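Local coordinates for nuclear transport factor 2 family protein (Rhodopseudomonas palustris, PDB 3DM8), which is of unknown function but adopts the NTF2-like, SnoaL-type cone fold and has been proposed, without proof, to be an isomerase, at residues L6-H14 and E23-D31; G39-F47 and L123-A132. One frame throughout, in Å; residues are numbered along the deposited sequence.

In the fold
From the N terminus the chain runs through helix 5-19 and turns back within a few residues into helix 23-28, closing contact 1 across a short connection; it ties the two N-terminal helices together beside strand 115-123. Strand 33-38 then leads into the loop 39-47, which opens contact 2. That contact closes only after helix 53-66 and the long strands of the curved sheet, when helix 125-133, near the C terminus, packs on the loop 39-47. The two contacts therefore follow one another in series, neither enclosing nor crossing the other. The centres of contact 1 and contact 2 are about 24 Å apart, on opposite sides of the chain's centre; contact 2 also borders the second subunit.

Contact 1: residues L6-H14 and E23-D31; sequences LWRFSRALH and EELATIIDD
Ala12 and Phe9 of helix 5-19 pack against Leu25 and Ile28 of helix 23-28, forming the N-terminal helical hairpin of the NTF2-like cone fold. The segment axes approach to 7.9 Å at 141° between their N-to-C directions. The small Ala12 side chain permits this approach, consistent with its CB lying 3.7 Å from the backbone N of Leu25; the same CB also touches CB of Glu24.

The apolar contacts centre on two branched residues. In Ile28, with CG1 anti to the backbone N (chi1 -160°) and the chain extended beyond it, CD1 reaches across the Phe9 side chain at about a right angle and onto the helix backbone, 3.4 Å from Phe9 N; Ile28 CG2 meets the edge of the Phe9 ring. Leu25 runs alongside both Phe9 and Leu13, pointing the same way: CD1 lies 3.9 Å from Phe9 CE1, and CD2 touches Leu13 CD1. Ile29, the first residue to leave the helix, adds its CD1 to Phe9 CE1. Beyond the pair, Leu116 and Leu119 of strand 115-123 continue the packing around Phe9, while Leu57 of helix 53-66 meets Leu25.

Charged groups line the outer margin. Ile28 CD1 lies over one face of the Arg8 guanidinium, 3.7 Å above its plane and offset toward the rim, while Arg8 NH2 hydrogen-bonds to Gly114 O and Ser5 OG. Glu24 extends past Ala12, and its OE2 forms a salt bridge with Arg15.

Polar links between the helices pass through water. One water donates to both Arg8 O and Glu24 OE2, tying a carboxylate to a helix carbonyl. The second receives the N-H of Leu25 at 3.0 Å from Leu25 N and donates to Ala12 O, 2.8 Å from that oxygen.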
ATOM      1  N   LEU A   6      -6.426 -15.022   7.002  1.00 16.52           N
ATOM      2  CA  LEU A   6      -6.244 -14.216   5.763  1.00 16.37           C
ATOM      3  C   LEU A   6      -6.636 -15.057   4.521  1.00 16.43           C
ATOM      4  O   LEU A   6      -7.306 -14.594   3.582  1.00 15.97           O
ATOM      5  CB  LEU A   6      -4.807 -13.747   5.640  1.00 16.82           C
ATOM      6  CG  LEU A   6      -4.468 -13.005   4.345  1.00 17.56           C
ATOM      7  CD1 LEU A   6      -5.272 -11.693   4.274  1.00 18.17           C
ATOM      8  CD2 LEU A   6      -2.927 -12.801   4.127  1.00 18.74           C
ATOM      9  N   TRP A   7      -6.197 -16.302   4.550  1.00 16.31           N
ATOM     10  CA  TRP A   7      -6.469 -17.242   3.440  1.00 16.93           C
ATOM     11  C   TRP A   7      -7.973 -17.557   3.336  1.00 16.52           C
ATOM     12  O   TRP A   7      -8.548 -17.696   2.228  1.00 16.42           O
ATOM     13  CB  TRP A   7      -5.602 -18.512   3.533  1.00 17.64           C
ATOM     14  CG  TRP A   7      -4.119 -18.192   3.750  1.00 19.97           C
ATOM     15  CD1 TRP A   7      -3.313 -18.691   4.712  1.00 24.25           C
ATOM     16  CD2 TRP A   7      -3.324 -17.279   2.994  1.00 22.85           C
ATOM     17  NE1 TRP A   7      -2.040 -18.161   4.592  1.00 23.26           N
ATOM     18  CE2 TRP A   7      -2.034 -17.273   3.560  1.00 23.47           C
ATOM     19  CE3 TRP A   7      -3.585 -16.452   1.906  1.00 26.52           C
ATOM     20  CZ2 TRP A   7      -1.001 -16.487   3.057  1.00 24.69           C
ATOM     21  CZ3 TRP A   7      -2.546 -15.677   1.393  1.00 27.41           C
ATOM     22  CH2 TRP A   7      -1.279 -15.708   1.959  1.00 26.19           C
ATOM     23  N   ARG A   8      -8.599 -17.683   4.493  1.00 17.48           N
ATOM     24  CA  ARG A   8     -10.051 -17.951   4.558  1.00 18.29           C
ATOM     25  C   ARG A   8     -10.838 -16.772   4.003  1.00 18.26           C
ATOM     26  O   ARG A   8     -11.822 -16.926   3.256  1.00 18.28           O
ATOM     27  CB  ARG A   8     -10.499 -18.297   5.970  1.00 18.62           C
ATOM     28  CG  ARG A   8      -9.881 -19.540   6.528  1.00 24.15           C
ATOM     29  CD  ARG A   8     -10.429 -19.848   7.897  1.00 31.08           C
ATOM     30  NE  ARG A   8     -10.355 -18.686   8.774  1.00 38.05           N
ATOM     31  CZ  ARG A   8     -11.412 -18.081   9.316  1.00 40.46           C
ATOM     32  NH1 ARG A   8     -12.634 -18.539   9.094  1.00 42.10           N
ATOM     33  NH2 ARG A   8     -11.236 -17.038  10.100  1.00 39.76           N
ATOM     34  N   PHE A   9     -10.374 -15.580   4.357  1.00 17.17           N
ATOM     35  CA  PHE A   9     -10.991 -14.350   3.868  1.00 16.98           C
ATOM     36  C   PHE A   9     -10.796 -14.227   2.371  1.00 16.60           C
ATOM     37  O   PHE A   9     -11.702 -13.874   1.637  1.00 16.01           O
ATOM     38  CB  PHE A   9     -10.401 -13.124   4.583  1.00 17.30           C
ATOM     39  CG  PHE A   9     -10.750 -11.832   3.955  1.00 17.07           C
ATOM     40  CD1 PHE A   9     -12.040 -11.367   3.949  1.00 18.56           C
ATOM     41  CD2 PHE A   9      -9.766 -11.033   3.439  1.00 18.90           C
ATOM     42  CE1 PHE A   9     -12.365 -10.164   3.353  1.00 18.23           C
ATOM     43  CE2 PHE A   9     -10.094  -9.801   2.868  1.00 20.86           C
ATOM     44  CZ  PHE A   9     -11.397  -9.392   2.809  1.00 18.89           C
ATOM     45  N   SER A  10      -9.601 -14.565   1.909  1.00 17.39           N
ATOM     46  CA  SER A  10      -9.265 -14.410   0.511  1.00 16.41           C
ATOM     47  C   SER A  10     -10.160 -15.348  -0.309  1.00 16.09           C
ATOM     48  O   SER A  10     -10.657 -14.974  -1.382  1.00 16.31           O
ATOM     49  CB  SER A  10      -7.775 -14.672   0.258  1.00 17.98           C
ATOM     50  OG  SER A  10      -7.469 -14.398  -1.117  1.00 22.71           O
ATOM     51  N   ARG A  11     -10.353 -16.562   0.200  1.00 14.00           N
ATOM     52  CA  ARG A  11     -11.202 -17.520  -0.534  1.00 15.30           C
ATOM     53  C   ARG A  11     -12.671 -17.059  -0.578  1.00 15.13           C
ATOM     54  O   ARG A  11     -13.341 -17.106  -1.620  1.00 13.96           O
ATOM     55  CB  ARG A  11     -11.072 -18.895   0.061  1.00 15.65           C
ATOM     56  CG  ARG A  11     -11.849 -19.899  -0.613  1.00 20.29           C
ATOM     57  CD  ARG A  11     -11.400 -21.289  -0.186  1.00 25.32           C
ATOM     58  NE  ARG A  11     -11.440 -21.446   1.266  1.00 28.81           N
ATOM     59  CZ  ARG A  11     -10.362 -21.449   2.035  1.00 26.09           C
ATOM     60  NH1 ARG A  11      -9.187 -21.329   1.503  1.00 26.22           N
ATOM     61  NH2 ARG A  11     -10.479 -21.612   3.338  1.00 30.50           N
ATOM     62  N   ALA A  12     -13.127 -16.569   0.573  1.00 14.03           N
ATOM     63  CA  ALA A  12     -14.498 -16.103   0.748  1.00 14.19           C
ATOM     64  C   ALA A  12     -14.767 -14.923  -0.176  1.00 14.46           C
ATOM     65  O   ALA A  12     -15.812 -14.830  -0.795  1.00 15.20           O
ATOM     66  CB  ALA A  12     -14.718 -15.666   2.188  1.00 14.67           C
ATOM     67  N   LEU A  13     -13.798 -14.034  -0.269  1.00 14.13           N
ATOM     68  CA  LEU A  13     -13.933 -12.861  -1.129  1.00 15.48           C
ATOM     69  C   LEU A  13     -13.954 -13.266  -2.618  1.00 15.41           C
ATOM     70  O   LEU A  13     -14.698 -12.717  -3.477  1.00 16.97           O
ATOM     71  CB  LEU A  13     -12.775 -11.906  -0.838  1.00 15.51           C
ATOM     72  CG  LEU A  13     -12.904 -10.574  -1.584  1.00 17.03           C
ATOM     73  CD1 LEU A  13     -14.196  -9.801  -1.188  1.00 19.08           C
ATOM     74  CD2 LEU A  13     -11.589  -9.788  -1.334  1.00 22.16           C
ATOM     75  N   HIS A  14     -13.130 -14.251  -2.960  1.00 16.07           N
ATOM     76  CA  HIS A  14     -13.119 -14.804  -4.326  1.00 15.04           C
ATOM     77  C   HIS A  14     -14.482 -15.324  -4.739  1.00 15.98           C
ATOM     78  O   HIS A  14     -15.008 -15.035  -5.840  1.00 15.95           O
ATOM     79  CB  HIS A  14     -12.109 -15.960  -4.404  1.00 16.29           C
ATOM     80  CG  HIS A  14     -11.973 -16.560  -5.763  1.00 17.26           C
ATOM     81  ND1 HIS A  14     -10.873 -16.318  -6.574  1.00 20.82           N
ATOM     82  CD2 HIS A  14     -12.758 -17.430  -6.439  1.00 16.08           C
ATOM     83  CE1 HIS A  14     -11.003 -17.010  -7.695  1.00 19.69           C
ATOM     84  NE2 HIS A  14     -12.153 -17.662  -7.651  1.00 18.92           N
ATOM     85  N   GLU A  23     -22.119 -16.046   1.041  1.00 20.30           N
ATOM     86  CA  GLU A  23     -22.391 -16.583   2.388  1.00 20.10           C
ATOM     87  C   GLU A  23     -21.126 -16.689   3.237  1.00 19.83           C
ATOM     88  O   GLU A  23     -21.158 -16.370   4.425  1.00 17.89           O
ATOM     89  CB  GLU A  23     -23.118 -17.924   2.324  1.00 22.36           C
ATOM     90  CG  GLU A  23     -24.444 -17.861   1.561  1.00 25.42           C
ATOM     91  CD  GLU A  23     -24.293 -17.627   0.018  1.00 30.01           C
ATOM     92  OE1 GLU A  23     -23.350 -18.145  -0.635  1.00 29.87           O
ATOM     93  OE2 GLU A  23     -25.170 -16.917  -0.545  1.00 36.90           O
ATOM     94  N   GLU A  24     -20.038 -17.156   2.636  1.00 19.37           N
ATOM     95  CA  GLU A  24     -18.769 -17.348   3.375  1.00 19.55           C
ATOM     96  C   GLU A  24     -18.167 -16.027   3.769  1.00 17.88           C
ATOM     97  O   GLU A  24     -17.596 -15.906   4.835  1.00 17.58           O
ATOM     98  CB  GLU A  24     -17.706 -18.120   2.576  1.00 21.18           C
ATOM     99  CG  GLU A  24     -17.912 -19.614   2.488  1.00 24.68           C
ATOM    100  CD  GLU A  24     -16.789 -20.340   1.697  1.00 28.34           C
ATOM    101  OE1 GLU A  24     -16.972 -21.536   1.457  1.00 30.97           O
ATOM    102  OE2 GLU A  24     -15.737 -19.731   1.340  1.00 30.38           O
ATOM    103  N   LEU A  25     -18.309 -15.040   2.893  1.00 16.34           N
ATOM    104  CA  LEU A  25     -17.803 -13.718   3.167  1.00 16.24           C
ATOM    105  C   LEU A  25     -18.568 -13.118   4.337  1.00 16.09           C
ATOM    106  O   LEU A  25     -17.997 -12.474   5.178  1.00 16.63           O
ATOM    107  CB  LEU A  25     -17.895 -12.809   1.959  1.00 15.69           C
ATOM    108  CG  LEU A  25     -17.371 -11.386   2.053  1.00 16.83           C
ATOM    109  CD1 LEU A  25     -15.909 -11.401   2.396  1.00 20.26           C
ATOM    110  CD2 LEU A  25     -17.566 -10.661   0.726  1.00 16.70           C
ATOM    111  N   ALA A  26     -19.871 -13.268   4.319  1.00 17.20           N
ATOM    112  CA  ALA A  26     -20.712 -12.699   5.377  1.00 16.65           C
ATOM    113  C   ALA A  26     -20.374 -13.299   6.735  1.00 17.12           C
ATOM    114  O   ALA A  26     -20.470 -12.604   7.782  1.00 18.18           O
ATOM    115  CB  ALA A  26     -22.204 -12.869   5.044  1.00 16.47           C
ATOM    116  N   THR A  27     -19.959 -14.569   6.741  1.00 16.25           N
ATOM    117  CA  THR A  27     -19.617 -15.240   7.999  1.00 16.99           C
ATOM    118  C   THR A  27     -18.366 -14.639   8.611  1.00 17.39           C
ATOM    119  O   THR A  27     -18.228 -14.493   9.830  1.00 17.78           O
ATOM    120  CB  THR A  27     -19.436 -16.752   7.777  1.00 18.22           C
ATOM    121  OG1 THR A  27     -20.710 -17.268   7.390  1.00 20.52           O
ATOM    122  CG2 THR A  27     -18.988 -17.441   9.009  1.00 22.09           C
ATOM    123  N   ILE A  28     -17.449 -14.305   7.729  1.00 16.23           N
ATOM    124  CA  ILE A  28     -16.090 -13.908   8.118  1.00 16.59           C
ATOM    125  C   ILE A  28     -15.947 -12.454   8.440  1.00 16.12           C
ATOM    126  O   ILE A  28     -15.074 -12.092   9.187  1.00 16.76           O
ATOM    127  CB  ILE A  28     -15.030 -14.350   7.077  1.00 17.28           C
ATOM    128  CG1 ILE A  28     -13.625 -14.388   7.707  1.00 23.50           C
ATOM    129  CG2 ILE A  28     -14.995 -13.464   5.876  1.00 20.14           C
ATOM    130  CD1 ILE A  28     -12.584 -15.260   6.864  1.00 25.00           C
ATOM    131  N   ILE A  29     -16.834 -11.632   7.919  1.00 14.72           N
ATOM    132  CA  ILE A  29     -16.776 -10.187   8.195  1.00 15.13           C
ATOM    133  C   ILE A  29     -17.408  -9.887   9.566  1.00 14.24           C
ATOM    134  O   ILE A  29     -18.553 -10.299   9.832  1.00 15.27           O
ATOM    135  CB  ILE A  29     -17.511  -9.390   7.104  1.00 15.65           C
ATOM    136  CG1 ILE A  29     -16.798  -9.512   5.738  1.00 19.13           C
ATOM    137  CG2 ILE A  29     -17.564  -7.889   7.465  1.00 13.40           C
ATOM    138  CD1 ILE A  29     -15.340  -9.247   5.815  1.00 25.39           C
ATOM    139  N   ASP A  30     -16.673  -9.239  10.482  1.00 13.84           N
ATOM    140  CA  ASP A  30     -17.221  -8.922  11.819  1.00 12.66           C
ATOM    141  C   ASP A  30     -18.355  -7.935  11.692  1.00 12.60           C
ATOM    142  O   ASP A  30     -18.308  -7.050  10.862  1.00 12.60           O
ATOM    143  CB  ASP A  30     -16.167  -8.269  12.713  1.00 12.82           C
ATOM    144  CG  ASP A  30     -16.601  -8.145  14.168  1.00 16.14           C
ATOM    145  OD1 ASP A  30     -16.518  -9.150  14.924  1.00 15.99           O
ATOM    146  OD2 ASP A  30     -16.951  -7.024  14.586  1.00 15.15           O
ATOM    147  N   ASP A  31     -19.341  -8.054  12.583  1.00 12.79           N
ATOM    148  CA  ASP A  31     -20.497  -7.188  12.497  1.00 11.71           C
ATOM    149  C   ASP A  31     -20.096  -5.722  12.567  1.00 11.72           C
ATOM    150  O   ASP A  31     -20.770  -4.836  11.983  1.00 13.27           O
ATOM    151  CB  ASP A  31     -21.505  -7.437  13.624  1.00 12.56           C
ATOM    152  CG  ASP A  31     -22.371  -8.692  13.432  1.00 13.69           C
ATOM    153  OD1 ASP A  31     -22.323  -9.330  12.354  1.00 16.20           O
ATOM    154  OD2 ASP A  31     -23.133  -8.998  14.390  1.00 13.28           O
TER
HETATM  155  O   HOH W   1     -13.471 -19.026   3.359  1.00 32.04           O
HETATM  156  O   HOH W   2     -18.368 -15.616  -0.052  1.00 20.41           O

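Contact 2: residues G39-F47 and L123-A132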
ATOM      1  N   GLY A  39      -9.158   5.442  -2.156  1.00 15.09           N
ATOM      2  CA  GLY A  39      -9.160   5.737  -3.578  1.00 14.49           C
ATOM      3  C   GLY A  39     -10.288   6.676  -3.952  1.00 15.06           C
ATOM      4  O   GLY A  39     -11.068   7.076  -3.097  1.00 14.51           O
ATOM      5  N   PRO A  40     -10.361   7.044  -5.221  1.00 15.90           N
ATOM      6  CA  PRO A  40     -11.192   8.175  -5.620  1.00 16.51           C
ATOM      7  C   PRO A  40     -12.633   7.787  -5.782  1.00 16.47           C
ATOM      8  O   PRO A  40     -13.006   7.135  -6.756  1.00 16.29           O
ATOM      9  CB  PRO A  40     -10.615   8.593  -6.973  1.00 16.59           C
ATOM     10  CG  PRO A  40      -9.878   7.493  -7.477  1.00 15.29           C
ATOM     11  CD  PRO A  40      -9.485   6.585  -6.302  1.00 16.56           C
ATOM     12  N   ILE A  41     -13.448   8.244  -4.840  1.00 17.29           N
ATOM     13  CA  ILE A  41     -14.833   7.775  -4.751  1.00 16.50           C
ATOM     14  C   ILE A  41     -15.663   8.336  -5.880  1.00 17.22           C
ATOM     15  O   ILE A  41     -16.740   7.826  -6.145  1.00 17.06           O
ATOM     16  CB  ILE A  41     -15.522   8.051  -3.400  1.00 18.02           C
ATOM     17  CG1 ILE A  41     -15.679   9.525  -3.108  1.00 19.80           C
ATOM     18  CG2 ILE A  41     -14.822   7.312  -2.250  1.00 17.59           C
ATOM     19  CD1 ILE A  41     -16.511   9.759  -1.923  1.00 24.08           C
ATOM     20  N   ASP A  42     -15.165   9.383  -6.545  1.00 17.27           N
ATOM     21  CA  ASP A  42     -15.913   9.987  -7.664  0.50 17.85           C
ATOM     22  C   ASP A  42     -15.956   9.039  -8.838  1.00 17.07           C
ATOM     23  O   ASP A  42     -16.933   9.003  -9.598  1.00 18.16           O
ATOM     24  CB  ASP A  42     -15.309  11.315  -8.127  0.50 18.32           C
ATOM     25  CG  ASP A  42     -15.459  12.404  -7.112  0.50 20.52           C
ATOM     26  OD1 ASP A  42     -16.202  12.211  -6.123  0.50 22.70           O
ATOM     27  OD2 ASP A  42     -14.815  13.448  -7.310  0.50 24.08           O
ATOM     28  N   MET A  43     -14.893   8.289  -8.997  1.00 16.05           N
ATOM     29  CA  MET A  43     -14.829   7.276 -10.028  1.00 16.33           C
ATOM     30  C   MET A  43     -15.330   5.927  -9.545  1.00 15.94           C
ATOM     31  O   MET A  43     -16.035   5.223 -10.266  1.00 15.07           O
ATOM     32  CB  MET A  43     -13.426   7.072 -10.532  1.00 17.84           C
ATOM     33  CG  MET A  43     -13.490   6.282 -11.795  1.00 20.73           C
ATOM     34  SD  MET A  43     -12.020   6.419 -12.745  1.00 28.33           S
ATOM     35  CE  MET A  43     -12.154   4.999 -13.839  1.00 30.65           C
ATOM     36  N   PHE A  44     -14.926   5.575  -8.326  1.00 13.91           N
ATOM     37  CA  PHE A  44     -15.259   4.263  -7.725  1.00 15.96           C
ATOM     38  C   PHE A  44     -16.027   4.436  -6.412  1.00 15.54           C
ATOM     39  O   PHE A  44     -15.426   4.543  -5.343  1.00 16.82           O
ATOM     40  CB  PHE A  44     -14.000   3.444  -7.488  1.00 16.39           C
ATOM     41  CG  PHE A  44     -13.096   3.353  -8.675  1.00 17.74           C
ATOM     42  CD1 PHE A  44     -11.941   4.118  -8.741  1.00 18.82           C
ATOM     43  CD2 PHE A  44     -13.379   2.502  -9.704  1.00 19.91           C
ATOM     44  CE1 PHE A  44     -11.092   4.019  -9.848  1.00 20.89           C
ATOM     45  CE2 PHE A  44     -12.546   2.422 -10.822  1.00 21.79           C
ATOM     46  CZ  PHE A  44     -11.415   3.160 -10.885  1.00 18.44           C
ATOM     47  N   PRO A  45     -17.376   4.460  -6.475  1.00 15.82           N
ATOM     48  CA  PRO A  45     -18.121   4.877  -5.302  1.00 15.86           C
ATOM     49  C   PRO A  45     -18.007   3.896  -4.141  1.00 15.78           C
ATOM     50  O   PRO A  45     -18.324   4.228  -2.988  1.00 15.25           O
ATOM     51  CB  PRO A  45     -19.575   4.916  -5.787  1.00 16.52           C
ATOM     52  CG  PRO A  45     -19.528   4.845  -7.229  1.00 17.99           C
ATOM     53  CD  PRO A  45     -18.210   4.374  -7.681  1.00 17.12           C
ATOM     54  N   PHE A  46     -17.523   2.717  -4.483  1.00 14.85           N
ATOM     55  CA  PHE A  46     -17.332   1.657  -3.510  1.00 15.69           C
ATOM     56  C   PHE A  46     -16.049   1.793  -2.680  1.00 14.48           C
ATOM     57  O   PHE A  46     -15.844   1.059  -1.696  1.00 14.58           O
ATOM     58  CB  PHE A  46     -17.454   0.291  -4.164  1.00 15.89           C
ATOM     59  CG  PHE A  46     -16.624   0.116  -5.379  1.00 16.32           C
ATOM     60  CD1 PHE A  46     -17.210   0.116  -6.637  1.00 21.04           C
ATOM     61  CD2 PHE A  46     -15.275  -0.046  -5.288  1.00 16.41           C
ATOM     62  CE1 PHE A  46     -16.447  -0.032  -7.770  1.00 20.42           C
ATOM     63  CE2 PHE A  46     -14.511  -0.248  -6.433  1.00 17.69           C
ATOM     64  CZ  PHE A  46     -15.121  -0.227  -7.672  1.00 18.69           C
ATOM     65  N   PHE A  47     -15.246   2.798  -3.012  1.00 14.40           N
ATOM     66  CA  PHE A  47     -14.083   3.146  -2.181  1.00 15.02           C
ATOM     67  C   PHE A  47     -14.493   3.953  -0.946  1.00 14.90           C
ATOM     68  O   PHE A  47     -15.655   4.388  -0.774  1.00 14.50           O
ATOM     69  CB  PHE A  47     -12.988   3.838  -2.989  1.00 15.34           C
ATOM     70  CG  PHE A  47     -12.238   2.909  -3.951  1.00 16.41           C
ATOM     71  CD1 PHE A  47     -12.275   1.548  -3.807  1.00 20.37           C
ATOM     72  CD2 PHE A  47     -11.504   3.442  -4.995  1.00 18.56           C
ATOM     73  CE1 PHE A  47     -11.600   0.725  -4.704  1.00 22.34           C
ATOM     74  CE2 PHE A  47     -10.811   2.616  -5.874  1.00 20.68           C
ATOM     75  CZ  PHE A  47     -10.848   1.274  -5.704  1.00 21.54           C
ATOM     76  N   LEU A 123      -3.905   1.334  -2.763  1.00 15.04           N
ATOM     77  CA  LEU A 123      -3.491   0.895  -4.081  1.00 16.52           C
ATOM     78  C   LEU A 123      -3.040   1.997  -5.002  1.00 16.36           C
ATOM     79  O   LEU A 123      -3.097   3.178  -4.665  1.00 16.04           O
ATOM     80  CB  LEU A 123      -4.640   0.181  -4.763  1.00 17.99           C
ATOM     81  CG  LEU A 123      -5.847   1.057  -4.984  1.00 19.00           C
ATOM     82  CD1 LEU A 123      -6.459   0.652  -6.263  1.00 27.66           C
ATOM     83  CD2 LEU A 123      -6.815   0.895  -3.823  1.00 23.85           C
ATOM     84  N   ASP A 124      -2.435   1.556  -6.094  1.00 15.62           N
ATOM     85  CA  ASP A 124      -1.852   2.490  -7.108  1.00 15.63           C
ATOM     86  C   ASP A 124      -3.024   3.025  -7.921  1.00 17.06           C
ATOM     87  O   ASP A 124      -3.409   2.527  -8.984  1.00 17.10           O
ATOM     88  CB  ASP A 124      -0.715   1.819  -7.923  1.00 15.91           C
ATOM     89  CG  ASP A 124      -0.001   2.811  -8.873  1.00 17.96           C
ATOM     90  OD1 ASP A 124      -0.504   3.950  -9.058  1.00 20.22           O
ATOM     91  OD2 ASP A 124       0.986   2.423  -9.539  1.00 18.02           O
ATOM     92  N   THR A 125      -3.597   4.065  -7.338  1.00 16.66           N
ATOM     93  CA  THR A 125      -4.850   4.648  -7.769  1.00 17.00           C
ATOM     94  C   THR A 125      -4.688   5.449  -9.065  1.00 16.59           C
ATOM     95  O   THR A 125      -5.589   5.480  -9.865  1.00 17.48           O
ATOM     96  CB  THR A 125      -5.495   5.514  -6.679  1.00 15.65           C
ATOM     97  OG1 THR A 125      -4.477   6.345  -6.104  1.00 14.74           O
ATOM     98  CG2 THR A 125      -6.178   4.594  -5.606  1.00 17.26           C
ATOM     99  N   PHE A 126      -3.532   6.063  -9.282  1.00 16.56           N
ATOM    100  CA  PHE A 126      -3.328   6.787 -10.530  1.00 15.36           C
ATOM    101  C   PHE A 126      -3.270   5.802 -11.688  1.00 16.64           C
ATOM    102  O   PHE A 126      -3.915   5.982 -12.750  1.00 17.34           O
ATOM    103  CB  PHE A 126      -2.087   7.709 -10.464  1.00 15.50           C
ATOM    104  CG  PHE A 126      -1.895   8.564 -11.703  1.00 15.76           C
ATOM    105  CD1 PHE A 126      -2.528   9.779 -11.807  1.00 18.37           C
ATOM    106  CD2 PHE A 126      -1.092   8.145 -12.734  1.00 14.70           C
ATOM    107  CE1 PHE A 126      -2.380  10.549 -12.934  1.00 18.12           C
ATOM    108  CE2 PHE A 126      -0.916   8.905 -13.867  1.00 16.26           C
ATOM    109  CZ  PHE A 126      -1.552  10.110 -13.970  1.00 17.10           C
ATOM    110  N   ASP A 127      -2.521   4.744 -11.499  1.00 17.92           N
ATOM    111  CA  ASP A 127      -2.377   3.729 -12.545  1.00 18.70           C
ATOM    112  C   ASP A 127      -3.735   3.120 -12.827  1.00 17.46           C
ATOM    113  O   ASP A 127      -4.120   2.912 -13.996  1.00 18.92           O
ATOM    114  CB  ASP A 127      -1.389   2.651 -12.143  1.00 18.49           C
ATOM    115  CG  ASP A 127      -1.047   1.748 -13.274  1.00 21.07           C
ATOM    116  OD1 ASP A 127      -1.120   0.536 -13.086  1.00 29.42           O
ATOM    117  OD2 ASP A 127      -0.693   2.247 -14.348  1.00 28.25           O
ATOM    118  N   LEU A 128      -4.517   2.937 -11.765  1.00 17.51           N
ATOM    119  CA  LEU A 128      -5.869   2.334 -11.909  1.00 16.95           C
ATOM    120  C   LEU A 128      -6.737   3.254 -12.755  1.00 16.93           C
ATOM    121  O   LEU A 128      -7.398   2.828 -13.716  1.00 18.08           O
ATOM    122  CB  LEU A 128      -6.563   2.080 -10.548  1.00 16.77           C
ATOM    123  CG  LEU A 128      -8.038   1.704 -10.469  1.00 15.61           C
ATOM    124  CD1 LEU A 128      -8.433   0.490 -11.338  1.00 17.55           C
ATOM    125  CD2 LEU A 128      -8.541   1.489  -8.988  1.00 16.87           C
ATOM    126  N   VAL A 129      -6.730   4.537 -12.416  1.00 17.75           N
ATOM    127  CA  VAL A 129      -7.617   5.522 -13.093  1.00 18.02           C
ATOM    128  C   VAL A 129      -7.193   5.618 -14.547  1.00 19.52           C
ATOM    129  O   VAL A 129      -8.025   5.683 -15.446  1.00 19.75           O
ATOM    130  CB  VAL A 129      -7.637   6.952 -12.425  1.00 17.31           C
ATOM    131  CG1 VAL A 129      -8.195   8.004 -13.413  1.00 18.04           C
ATOM    132  CG2 VAL A 129      -8.432   6.959 -11.110  1.00 17.67           C
ATOM    133  N   GLU A 130      -5.886   5.645 -14.782  1.00 20.63           N
ATOM    134  CA  GLU A 130      -5.392   5.745 -16.150  1.00 22.06           C
ATOM    135  C   GLU A 130      -5.835   4.585 -17.004  1.00 22.18           C
ATOM    136  O   GLU A 130      -6.262   4.743 -18.183  1.00 21.29           O
ATOM    137  CB  GLU A 130      -3.881   5.854 -16.210  1.00 24.21           C
ATOM    138  CG  GLU A 130      -3.399   7.224 -15.783  1.00 27.64           C
ATOM    139  CD  GLU A 130      -2.326   7.808 -16.692  1.00 31.57           C
ATOM    140  OE1 GLU A 130      -1.432   7.049 -17.152  1.00 33.47           O
ATOM    141  OE2 GLU A 130      -2.363   9.048 -16.915  1.00 30.26           O
ATOM    142  N   GLN A 131      -5.725   3.400 -16.423  1.00 20.36           N
ATOM    143  CA  GLN A 131      -6.110   2.179 -17.149  1.00 20.18           C
ATOM    144  C   GLN A 131      -7.596   2.147 -17.429  1.00 20.32           C
ATOM    145  O   GLN A 131      -8.031   1.740 -18.526  1.00 20.69           O
ATOM    146  CB  GLN A 131      -5.734   0.931 -16.361  1.00 20.42           C
ATOM    147  CG  GLN A 131      -4.289   0.598 -16.319  1.00 20.69           C
ATOM    148  CD  GLN A 131      -4.089  -0.657 -15.488  1.00 21.22           C
ATOM    149  OE1 GLN A 131      -4.333  -1.780 -15.959  1.00 18.35           O
ATOM    150  NE2 GLN A 131      -3.677  -0.476 -14.240  1.00 19.36           N
ATOM    151  N   ALA A 132      -8.380   2.617 -16.464  1.00 19.72           N
ATOM    152  CA  ALA A 132      -9.853   2.602 -16.601  1.00 20.99           C
ATOM    153  C   ALA A 132     -10.330   3.599 -17.677  1.00 21.93           C
ATOM    154  O   ALA A 132     -11.296   3.325 -18.424  1.00 23.21           O
ATOM    155  CB  ALA A 132     -10.542   2.884 -15.239  1.00 20.27           C
TER
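Leu128 of helix 125-133 faces Phe44 and Phe47 of the loop 39-47, joining the C-terminal helix of this chain, which follows the last strand of its NTF2-like cone, to the connection between strands 33-38 and 48-51. From its CB, with CG anti to the backbone N (chi1 169°), the Leu128 chain heads for the loop: CG lies 3.7 Å from Phe44 CZ, CD1 touches the same ring carbon, and CD2 sits 3.7 Å from Phe44 CE1. CD2 also meets the edge of the Phe47 ring, 4.0 Å from Phe47 CE2. Shortening Leu128 to an alanine would probably open a gap between the helix and the two rings and leave Phe44 CE1 and CZ without their neighbour.

Met43 CG lies over the centre of one Phe44 face, and Phe44 CB over one face of the Phe47 ring, toward the rim. Val129 CG2 reaches the Phe44 ring edge, Met43 SD and, at 3.9 Å, Pro40 CG. Thr125 CG2 packs on Gly39 CA and Pro40 CD, while its OG1 hydrogen-bonds to Asp124 OD1 of the second subunit. Methyls, rings and a thioether make the contact, implying that shape and exclusion of water, rather than direct polar bonds, hold loop to helix.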